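Local coordinates for type III secretion system effector protein ExoU (Pseudomonas fluorescens, PDB 4QMK), which is a type III-secreted toxin of the patatin-like phospholipase family that probably attacks membrane lipids and associates with the plasma membrane through phosphatidylinositol 4,5-bisphosphate, at residues Pro37-Val42 and Ala454-Asp459; Val59-Pro64 and Glu434-Pro439; Gly620-Tyr625 and Thr639-Ala644. One frame throughout, in Å; residues are numbered along the deposited sequence.

Contact 1. Residues Pro37-Val42 and Ala454-Asp459; sequences PLVKGV and ASVQVD
A chi1 of 170° sends Val39 CG1 away from its backbone nitrogen and, with Val456 CG1 turned opposite its own carbonyl carbon (chi1 -63°), one methyl of each valine is brought against the other across the contact, CG1 to CG1 at 3.9 Å. The two side chains meet at about a right angle. The second methyl of Val39 follows a different path: CG2 presses on Asp459 CB at 3.5 Å, again nearly crosswise, so the valine straddles two residues three apart on the helix, which is kinked at Val458 and Asp459. This is a sheet edge packed on a helix, with strand 36-42, an outermost strand of a four-stranded antiparallel sheet, laid against helix 450-461. Two irregularities shape the strand here. Leu38 and Val39 form a classic beta bulge opposite Ile49, while Gly41 and Val42 form a G1 bulge opposite Leu47. Val42, within the second bulge, also faces the helix and divides its methyls: CG1 lies 3.6 Å from Ser455 O, and CG2 comes within 4.0 Å of Asp459 OD2 as the two side chains run past each other in opposite directions. Ser455 contributes carbon rather than its hydroxyl, CB standing 3.9 Å from Val42 CG1; OG is instead bonded to Gln451 O on its own helix. Val456 also touches Leu47 of the adjacent strand 47-51.

Contact 2. Residues Val59-Pro64 and Glu434-Pro439; sequences VVVSPP and ERHEFP
Antiparallel strand pairing joins these two segments: strand 434-438 docks alongside strand 57-61 as an outermost member of the four-stranded sheet, so a piece of chain far along the sequence completes a sheet begun near the N terminus. Val59 pairs with His436 and Val61 with Glu434, both as hydrogen-bonded pairs, whereas Val60 and Arg435 form the non-hydrogen-bonded pair between them. Four backbone bonds hold the register. The bond from Val59 N to His436 O is 2.9 Å long and nearly straight, 177° at the hydrogen, and His436 N returns a bond to Val59 O at 2.8 Å. The second ring is closed by Val61 N to Glu434 O and by Glu434 N to Val61 O. Between the two rings, Val60 CA makes a CA-H...O contact with Glu434 O at 3.2 Å.

Val60 and Arg435 share a face and lie side by side, pointing the same way, with Val60 CG2 against Arg435 CB at 4.1 Å; the guanidinium of Arg435 forms a salt bridge with Glu58. On the other face, Val59 CG2 meets Phe438 CE1 at 3.7 Å, and Ala444 of helix 441-446 packs against both residues. Also on that face, Val61 CG2 approaches the edge of the His436 ring, close to the ring plane. That ring is tied along its own strand by a bent bond: His436 NE2 donates to Glu434 OE1 at 3.0 Å, with the oxygen tilted from the imidazole plane and itself met from above the carboxylate plane, 57° out of it.

Contact 3. Residues Gly620-Tyr625 and Thr639-Ala644; sequences GIVKHY and TTVEQA
Tyr625 and Thr640 form the first shell of this packing between the ends of two successive, roughly antiparallel helices, 611-624 and 639-646; the axes of 620-624 and 639-644 approach to 8.7 Å, with 146° between their directions. Thr640 sits over one face of the tyrosine ring in a CH-pi contact, its CB 3.9 Å from the Tyr625 ring centroid and 20° off the normal, displaced toward the rim. The methyl of Thr640 lies toward the CD1-CE1 side, CG2 3.9 Å from Tyr625 CE1. A chi1 of -176° sets Tyr625 CG opposite the backbone nitrogen and carries the ring out from the end of its helix to the threonine. Val641 follows obliquely, its CG2 4.0 Å from Tyr625 CD2, while its other methyl turns to Val622, CG1 to CG1 at 4.1 Å. One turn on from Thr640, Ala644 offers its methyl to residues that precede Tyr625 in the other helix: Ala644 CB lies 3.9 Å from Val622 CG2 and also touches Ile621 CB. Ile621 CG2 meets Thr640 CG2 at 4.0 Å, their side chains nearly at right angles.

At the Tyr625-Thr640 end the two hydroxyls enter a polar cluster. Ser584 OG is hydrogen-bonded to both Tyr625 OH and Thr640 OG1; Gln590 adds a further bond to the phenol and Arg254 one to the threonine, fixing both buried hydroxyls. Helix 592-606 backs the tyrosine through Asn594 and Leu597 and meets Ile621 through Ala601. The packing lies in the C-terminal ExoU family region, which probably belongs to the part that localizes the toxin to membranes. Where helix 611-624 ends, the backbone bond from Tyr625 N to Ile621 O, 2.8 Å long, holds the tyrosine's main chain to the last turn.

Contacts 1 and 2 serve one four-stranded antiparallel sheet from its two margins: contact 1 packs a helix on strand 36-42, and contact 2 supplies strand 434-438 at the far edge. Their centres are 13 Å apart and their nearest atoms about 7 Å apart; Leu47 of strand 47-51 links them, touching Val456 of contact 1 and both Val59 and Val61 of contact 2. Contact 3 belongs to a separate region, its centre 53 Å from that of contact 1 and 42 Å from that of contact 2. Just after Pro64 the chain enters strand 68-72 of the mixed sheet, whose neighbouring strand 99-103 leads into a probable nucleophile elbow at Gly102, Ser104 and Gly106, as in patatin-like phospholipases.

Contact 1. Residues Pro37-Val42 and Ala454-Asp459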
loop_
_atom_site.group_PDB
_atom_site.type_symbol
_atom_site.label_atom_id
_atom_site.label_comp_id
_atom_site.label_asym_id
_atom_site.label_seq_id
_atom_site.Cartn_x
_atom_site.Cartn_y
_atom_site.Cartn_z
ATOM N N PRO A 37 37.317 39.034 18.340
ATOM C CA PRO A 37 35.957 38.679 18.023
ATOM C C PRO A 37 35.636 39.146 16.632
ATOM O O PRO A 37 35.902 40.286 16.314
ATOM C CB PRO A 37 35.129 39.455 19.062
ATOM C CG PRO A 37 35.949 40.638 19.377
ATOM C CD PRO A 37 37.390 40.199 19.225
ATOM N N LEU A 38 35.111 38.244 15.806
ATOM C CA LEU A 38 34.659 38.567 14.459
ATOM C C LEU A 38 33.138 38.791 14.444
ATOM O O LEU A 38 32.630 39.595 13.661
ATOM C CB LEU A 38 35.006 37.430 13.501
ATOM C CG LEU A 38 36.484 37.181 13.210
ATOM C CD1 LEU A 38 36.634 36.017 12.232
ATOM C CD2 LEU A 38 37.137 38.423 12.644
ATOM N N VAL A 39 32.433 38.070 15.321
ATOM C CA VAL A 39 30.977 38.092 15.407
ATOM C C VAL A 39 30.548 37.765 16.838
ATOM O O VAL A 39 31.142 36.930 17.502
ATOM C CB VAL A 39 30.399 37.016 14.468
ATOM C CG1 VAL A 39 28.913 36.810 14.696
ATOM C CG2 VAL A 39 30.697 37.394 13.031
ATOM N N LYS A 40 29.498 38.436 17.294
ATOM C CA LYS A 40 29.009 38.270 18.651
ATOM C C LYS A 40 27.516 38.070 18.790
ATOM O O LYS A 40 26.711 38.803 18.238
ATOM C CB LYS A 40 29.440 39.454 19.507
ATOM C CG LYS A 40 30.937 39.497 19.805
ATOM C CD LYS A 40 31.393 38.333 20.697
ATOM C CE LYS A 40 31.137 38.565 22.187
ATOM N NZ LYS A 40 32.114 39.542 22.740
ATOM N N GLY A 41 27.168 37.058 19.563
ATOM C CA GLY A 41 25.798 36.769 19.945
ATOM C C GLY A 41 24.788 37.028 18.868
ATOM O O GLY A 41 23.738 37.559 19.124
ATOM N N VAL A 42 25.073 36.575 17.666
ATOM C CA VAL A 42 24.172 36.786 16.604
ATOM C C VAL A 42 23.104 35.748 16.630
ATOM O O VAL A 42 23.391 34.551 16.715
ATOM C CB VAL A 42 24.871 36.741 15.257
ATOM C CG1 VAL A 42 23.850 36.636 14.153
ATOM C CG2 VAL A 42 25.704 37.987 15.084
ATOM N N ALA A 454 23.899 32.884 6.463
ATOM C CA ALA A 454 23.242 34.162 6.169
ATOM C C ALA A 454 23.223 35.084 7.403
ATOM O O ALA A 454 23.351 36.305 7.256
ATOM C CB ALA A 454 21.831 33.937 5.653
ATOM N N SER A 455 23.064 34.506 8.602
ATOM C CA SER A 455 23.051 35.275 9.854
ATOM C C SER A 455 24.270 36.127 10.071
ATOM O O SER A 455 24.169 37.208 10.646
ATOM C CB SER A 455 23.053 34.351 11.071
ATOM O OG SER A 455 22.100 33.356 10.943
ATOM N N VAL A 456 25.428 35.606 9.682
ATOM C CA VAL A 456 26.700 36.251 9.982
ATOM C C VAL A 456 27.409 36.796 8.785
ATOM O O VAL A 456 28.543 37.242 8.867
ATOM C CB VAL A 456 27.645 35.244 10.634
ATOM C CG1 VAL A 456 27.069 34.767 11.954
ATOM C CG2 VAL A 456 27.899 34.052 9.730
ATOM N N GLN A 457 26.723 36.785 7.672
ATOM C CA GLN A 457 27.309 37.153 6.406
ATOM C C GLN A 457 27.855 38.546 6.375
ATOM O O GLN A 457 28.966 38.752 5.835
ATOM C CB GLN A 457 26.256 36.977 5.317
ATOM C CG GLN A 457 26.757 37.063 3.902
ATOM C CD GLN A 457 25.631 37.251 2.899
ATOM O OE1 GLN A 457 24.496 36.843 3.148
ATOM N NE2 GLN A 457 25.941 37.848 1.751
ATOM N N VAL A 458 27.118 39.514 6.945
ATOM C CA VAL A 458 27.579 40.903 6.809
ATOM C C VAL A 458 28.829 41.117 7.618
ATOM O O VAL A 458 29.791 41.687 7.115
ATOM C CB VAL A 458 26.519 42.014 7.097
ATOM C CG1 VAL A 458 25.142 41.621 6.551
ATOM C CG2 VAL A 458 26.441 42.373 8.568
ATOM N N ASP A 459 28.853 40.602 8.838
ATOM C CA ASP A 459 30.035 40.742 9.703
ATOM C C ASP A 459 31.262 40.046 9.091
ATOM O O ASP A 459 32.372 40.577 9.106
ATOM C CB ASP A 459 29.753 40.146 11.090
ATOM C CG ASP A 459 28.596 40.833 11.820
ATOM O OD1 ASP A 459 28.618 42.071 11.930
ATOM O OD2 ASP A 459 27.686 40.133 12.336
#

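Contact 2. Residues Val59-Pro64 and Glu434-Pro439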
loop_
_atom_site.group_PDB
_atom_site.type_symbol
_atom_site.label_atom_id
_atom_site.label_comp_id
_atom_site.label_asym_id
_atom_site.label_seq_id
_atom_site.Cartn_x
_atom_site.Cartn_y
_atom_site.Cartn_z
ATOM N N VAL A 59 34.057 28.878 17.362
ATOM C CA VAL A 59 32.665 29.222 17.234
ATOM C C VAL A 59 31.929 28.811 18.492
ATOM O O VAL A 59 32.040 27.704 18.915
ATOM C CB VAL A 59 32.024 28.463 16.078
ATOM C CG1 VAL A 59 30.560 28.828 15.953
ATOM C CG2 VAL A 59 32.766 28.743 14.766
ATOM N N VAL A 60 31.143 29.714 19.062
ATOM C CA VAL A 60 30.393 29.409 20.248
ATOM C C VAL A 60 28.922 29.595 19.952
ATOM O O VAL A 60 28.501 30.583 19.325
ATOM C CB VAL A 60 30.822 30.316 21.407
ATOM C CG1 VAL A 60 30.064 29.995 22.665
ATOM C CG2 VAL A 60 32.315 30.124 21.686
ATOM N N VAL A 61 28.140 28.622 20.378
ATOM C CA VAL A 61 26.725 28.650 20.187
ATOM C C VAL A 61 25.935 28.100 21.333
ATOM O O VAL A 61 26.449 27.459 22.201
ATOM C CB VAL A 61 26.286 27.861 18.968
ATOM C CG1 VAL A 61 26.822 28.517 17.721
ATOM C CG2 VAL A 61 26.709 26.427 19.075
ATOM N N SER A 62 24.657 28.431 21.319
ATOM C CA SER A 62 23.680 27.996 22.277
ATOM C C SER A 62 22.807 27.046 21.489
ATOM O O SER A 62 22.845 27.060 20.256
ATOM C CB SER A 62 22.850 29.206 22.718
ATOM O OG SER A 62 22.040 29.641 21.635
ATOM N N PRO A 63 22.015 26.218 22.173
ATOM C CA PRO A 63 21.094 25.310 21.534
ATOM C C PRO A 63 19.994 26.014 20.742
ATOM O O PRO A 63 19.592 27.117 21.136
ATOM C CB PRO A 63 20.433 24.595 22.719
ATOM C CG PRO A 63 21.400 24.739 23.797
ATOM C CD PRO A 63 21.916 26.125 23.620
ATOM N N PRO A 64 19.514 25.387 19.647
ATOM C CA PRO A 64 18.347 25.877 18.937
ATOM C C PRO A 64 17.116 25.569 19.760
ATOM O O PRO A 64 17.192 24.764 20.709
ATOM C CB PRO A 64 18.279 25.030 17.673
ATOM C CG PRO A 64 19.152 23.845 17.884
ATOM C CD PRO A 64 20.088 24.169 19.031
ATOM N N GLU A 434 28.266 26.181 23.903
ATOM C CA GLU A 434 29.157 25.145 23.489
ATOM C C GLU A 434 30.164 25.784 22.536
ATOM O O GLU A 434 29.797 26.672 21.764
ATOM C CB GLU A 434 28.321 24.079 22.836
ATOM C CG GLU A 434 29.006 22.769 22.543
ATOM C CD GLU A 434 28.037 21.794 21.883
ATOM O OE1 GLU A 434 27.391 22.180 20.845
ATOM O OE2 GLU A 434 27.917 20.658 22.414
ATOM N N ARG A 435 31.424 25.361 22.623
ATOM C CA ARG A 435 32.473 25.878 21.764
ATOM C C ARG A 435 33.011 24.822 20.795
ATOM O O ARG A 435 33.239 23.674 21.163
ATOM C CB ARG A 435 33.615 26.386 22.624
ATOM C CG ARG A 435 34.887 26.763 21.858
ATOM C CD ARG A 435 35.807 27.685 22.653
ATOM N NE ARG A 435 35.846 27.231 24.034
ATOM C CZ ARG A 435 35.589 27.968 25.109
ATOM N NH1 ARG A 435 35.413 29.276 25.054
ATOM N NH2 ARG A 435 35.619 27.378 26.271
ATOM N N HIS A 436 33.199 25.209 19.544
ATOM C CA HIS A 436 33.698 24.296 18.527
ATOM C C HIS A 436 34.862 24.953 17.880
ATOM O O HIS A 436 34.747 26.068 17.465
ATOM C CB HIS A 436 32.625 24.039 17.489
ATOM C CG HIS A 436 31.408 23.382 18.033
ATOM N ND1 HIS A 436 31.419 22.087 18.499
ATOM C CD2 HIS A 436 30.155 23.829 18.210
ATOM C CE1 HIS A 436 30.218 21.763 18.940
ATOM N NE2 HIS A 436 29.427 22.801 18.770
ATOM N N GLU A 437 35.983 24.266 17.780
ATOM C CA GLU A 437 37.195 24.861 17.239
ATOM C C GLU A 437 37.431 24.351 15.836
ATOM O O GLU A 437 37.073 23.227 15.517
ATOM C CB GLU A 437 38.380 24.501 18.102
ATOM C CG GLU A 437 38.115 24.538 19.603
ATOM C CD GLU A 437 39.368 24.301 20.430
ATOM O OE1 GLU A 437 39.422 23.284 21.159
ATOM O OE2 GLU A 437 40.311 25.108 20.308
ATOM N N PHE A 438 38.067 25.173 15.012
ATOM C CA PHE A 438 38.347 24.837 13.614
ATOM C C PHE A 438 39.709 25.392 13.242
ATOM O O PHE A 438 40.121 26.420 13.733
ATOM C CB PHE A 438 37.292 25.467 12.688
ATOM C CG PHE A 438 35.874 25.018 12.973
ATOM C CD1 PHE A 438 35.072 25.679 13.887
ATOM C CD2 PHE A 438 35.333 23.962 12.284
ATOM C CE1 PHE A 438 33.776 25.237 14.136
ATOM C CE2 PHE A 438 34.053 23.512 12.528
ATOM C CZ PHE A 438 33.278 24.148 13.449
ATOM N N PRO A 439 40.421 24.714 12.353
ATOM C CA PRO A 439 41.734 25.188 11.904
ATOM C C PRO A 439 41.673 26.516 11.240
ATOM O O PRO A 439 42.671 27.210 11.205
ATOM C CB PRO A 439 42.135 24.160 10.862
ATOM C CG PRO A 439 41.468 22.907 11.297
ATOM C CD PRO A 439 40.147 23.331 11.904
#

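Contact 3. Residues Gly620-Tyr625 and Thr639-Ala644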
loop_
_atom_site.group_PDB
_atom_site.type_symbol
_atom_site.label_atom_id
_atom_site.label_comp_id
_atom_site.label_asym_id
_atom_site.label_seq_id
_atom_site.Cartn_x
_atom_site.Cartn_y
_atom_site.Cartn_z
ATOM N N GLY A 620 29.475 -12.525 12.759
ATOM C CA GLY A 620 29.856 -12.775 14.169
ATOM C C GLY A 620 28.654 -13.198 15.042
ATOM O O GLY A 620 28.793 -14.005 15.941
ATOM N N ILE A 621 27.473 -12.624 14.796
ATOM C CA ILE A 621 26.295 -13.046 15.513
ATOM C C ILE A 621 26.060 -14.528 15.163
ATOM O O ILE A 621 25.868 -15.395 16.024
ATOM C CB ILE A 621 25.037 -12.292 15.072
ATOM C CG1 ILE A 621 25.208 -10.767 15.122
ATOM C CG2 ILE A 621 23.835 -12.673 15.916
ATOM C CD1 ILE A 621 25.707 -10.229 16.402
ATOM N N VAL A 622 26.023 -14.793 13.878
ATOM C CA VAL A 622 25.796 -16.129 13.396
ATOM C C VAL A 622 26.758 -17.117 14.025
ATOM O O VAL A 622 26.372 -18.218 14.342
ATOM C CB VAL A 622 25.979 -16.224 11.868
ATOM C CG1 VAL A 622 26.048 -17.690 11.447
ATOM C CG2 VAL A 622 24.856 -15.493 11.116
ATOM N N LYS A 623 28.005 -16.715 14.190
ATOM C CA LYS A 623 29.042 -17.597 14.700
ATOM C C LYS A 623 29.016 -17.843 16.217
ATOM O O LYS A 623 29.289 -18.957 16.667
ATOM C CB LYS A 623 30.379 -17.022 14.333
ATOM C CG LYS A 623 31.551 -17.920 14.637
ATOM C CD LYS A 623 32.820 -17.364 13.997
ATOM C CE LYS A 623 33.946 -18.395 13.937
ATOM N NZ LYS A 623 35.097 -17.857 13.127
ATOM N N HIS A 624 28.640 -16.821 16.995
ATOM C CA HIS A 624 28.712 -16.927 18.438
ATOM C C HIS A 624 27.409 -16.895 19.204
ATOM O O HIS A 624 27.383 -17.305 20.358
ATOM C CB HIS A 624 29.570 -15.801 18.966
ATOM C CG HIS A 624 30.945 -15.774 18.410
ATOM N ND1 HIS A 624 31.972 -16.529 18.930
ATOM C CD2 HIS A 624 31.482 -15.039 17.408
ATOM C CE1 HIS A 624 33.077 -16.291 18.243
ATOM N NE2 HIS A 624 32.807 -15.379 17.323
ATOM N N TYR A 625 26.346 -16.350 18.636
ATOM C CA TYR A 625 25.102 -16.265 19.390
ATOM C C TYR A 625 24.654 -17.671 19.748
ATOM O O TYR A 625 24.667 -18.494 18.888
ATOM C CB TYR A 625 24.022 -15.643 18.562
ATOM C CG TYR A 625 22.758 -15.435 19.313
ATOM C CD1 TYR A 625 22.584 -14.338 20.050
ATOM C CD2 TYR A 625 21.741 -16.356 19.282
ATOM C CE1 TYR A 625 21.421 -14.127 20.780
ATOM C CE2 TYR A 625 20.546 -16.131 19.936
ATOM C CZ TYR A 625 20.395 -15.017 20.699
ATOM O OH TYR A 625 19.225 -14.771 21.395
ATOM N N THR A 639 14.935 -16.965 16.365
ATOM C CA THR A 639 15.048 -16.253 15.129
ATOM C C THR A 639 16.391 -15.460 15.004
ATOM O O THR A 639 16.684 -15.040 13.932
ATOM C CB THR A 639 13.828 -15.327 14.884
ATOM O OG1 THR A 639 13.806 -14.262 15.851
ATOM C CG2 THR A 639 12.485 -16.123 14.915
ATOM N N THR A 640 17.223 -15.310 16.042
ATOM C CA THR A 640 18.348 -14.355 15.961
ATOM C C THR A 640 19.410 -14.681 14.910
ATOM O O THR A 640 19.803 -13.808 14.109
ATOM C CB THR A 640 19.047 -14.109 17.331
ATOM O OG1 THR A 640 18.093 -13.766 18.337
ATOM C CG2 THR A 640 20.058 -12.978 17.273
ATOM N N VAL A 641 19.913 -15.899 14.935
ATOM C CA VAL A 641 20.887 -16.314 13.972
ATOM C C VAL A 641 20.258 -16.308 12.602
ATOM O O VAL A 641 20.888 -15.899 11.643
ATOM C CB VAL A 641 21.493 -17.740 14.302
ATOM C CG1 VAL A 641 22.372 -18.252 13.176
ATOM C CG2 VAL A 641 22.313 -17.678 15.583
ATOM N N GLU A 642 19.028 -16.783 12.508
ATOM C CA GLU A 642 18.321 -16.845 11.226
ATOM C C GLU A 642 18.132 -15.450 10.631
ATOM O O GLU A 642 18.393 -15.230 9.441
ATOM C CB GLU A 642 16.988 -17.549 11.408
ATOM C CG GLU A 642 17.159 -19.031 11.692
ATOM C CD GLU A 642 17.915 -19.685 10.583
ATOM O OE1 GLU A 642 17.388 -19.598 9.456
ATOM O OE2 GLU A 642 19.025 -20.241 10.822
ATOM N N GLN A 643 17.708 -14.508 11.466
ATOM C CA GLN A 643 17.547 -13.116 11.034
ATOM C C GLN A 643 18.912 -12.514 10.635
ATOM O O GLN A 643 19.031 -11.848 9.606
ATOM C CB GLN A 643 16.892 -12.295 12.139
ATOM C CG GLN A 643 15.418 -12.616 12.349
ATOM C CD GLN A 643 14.867 -12.008 13.625
ATOM O OE1 GLN A 643 15.192 -12.430 14.758
ATOM N NE2 GLN A 643 14.002 -11.034 13.460
ATOM N N ALA A 644 19.950 -12.819 11.407
ATOM C CA ALA A 644 21.283 -12.318 11.105
ATOM C C ALA A 644 21.707 -12.744 9.720
ATOM O O ALA A 644 22.308 -11.965 9.030
ATOM C CB ALA A 644 22.286 -12.785 12.126
#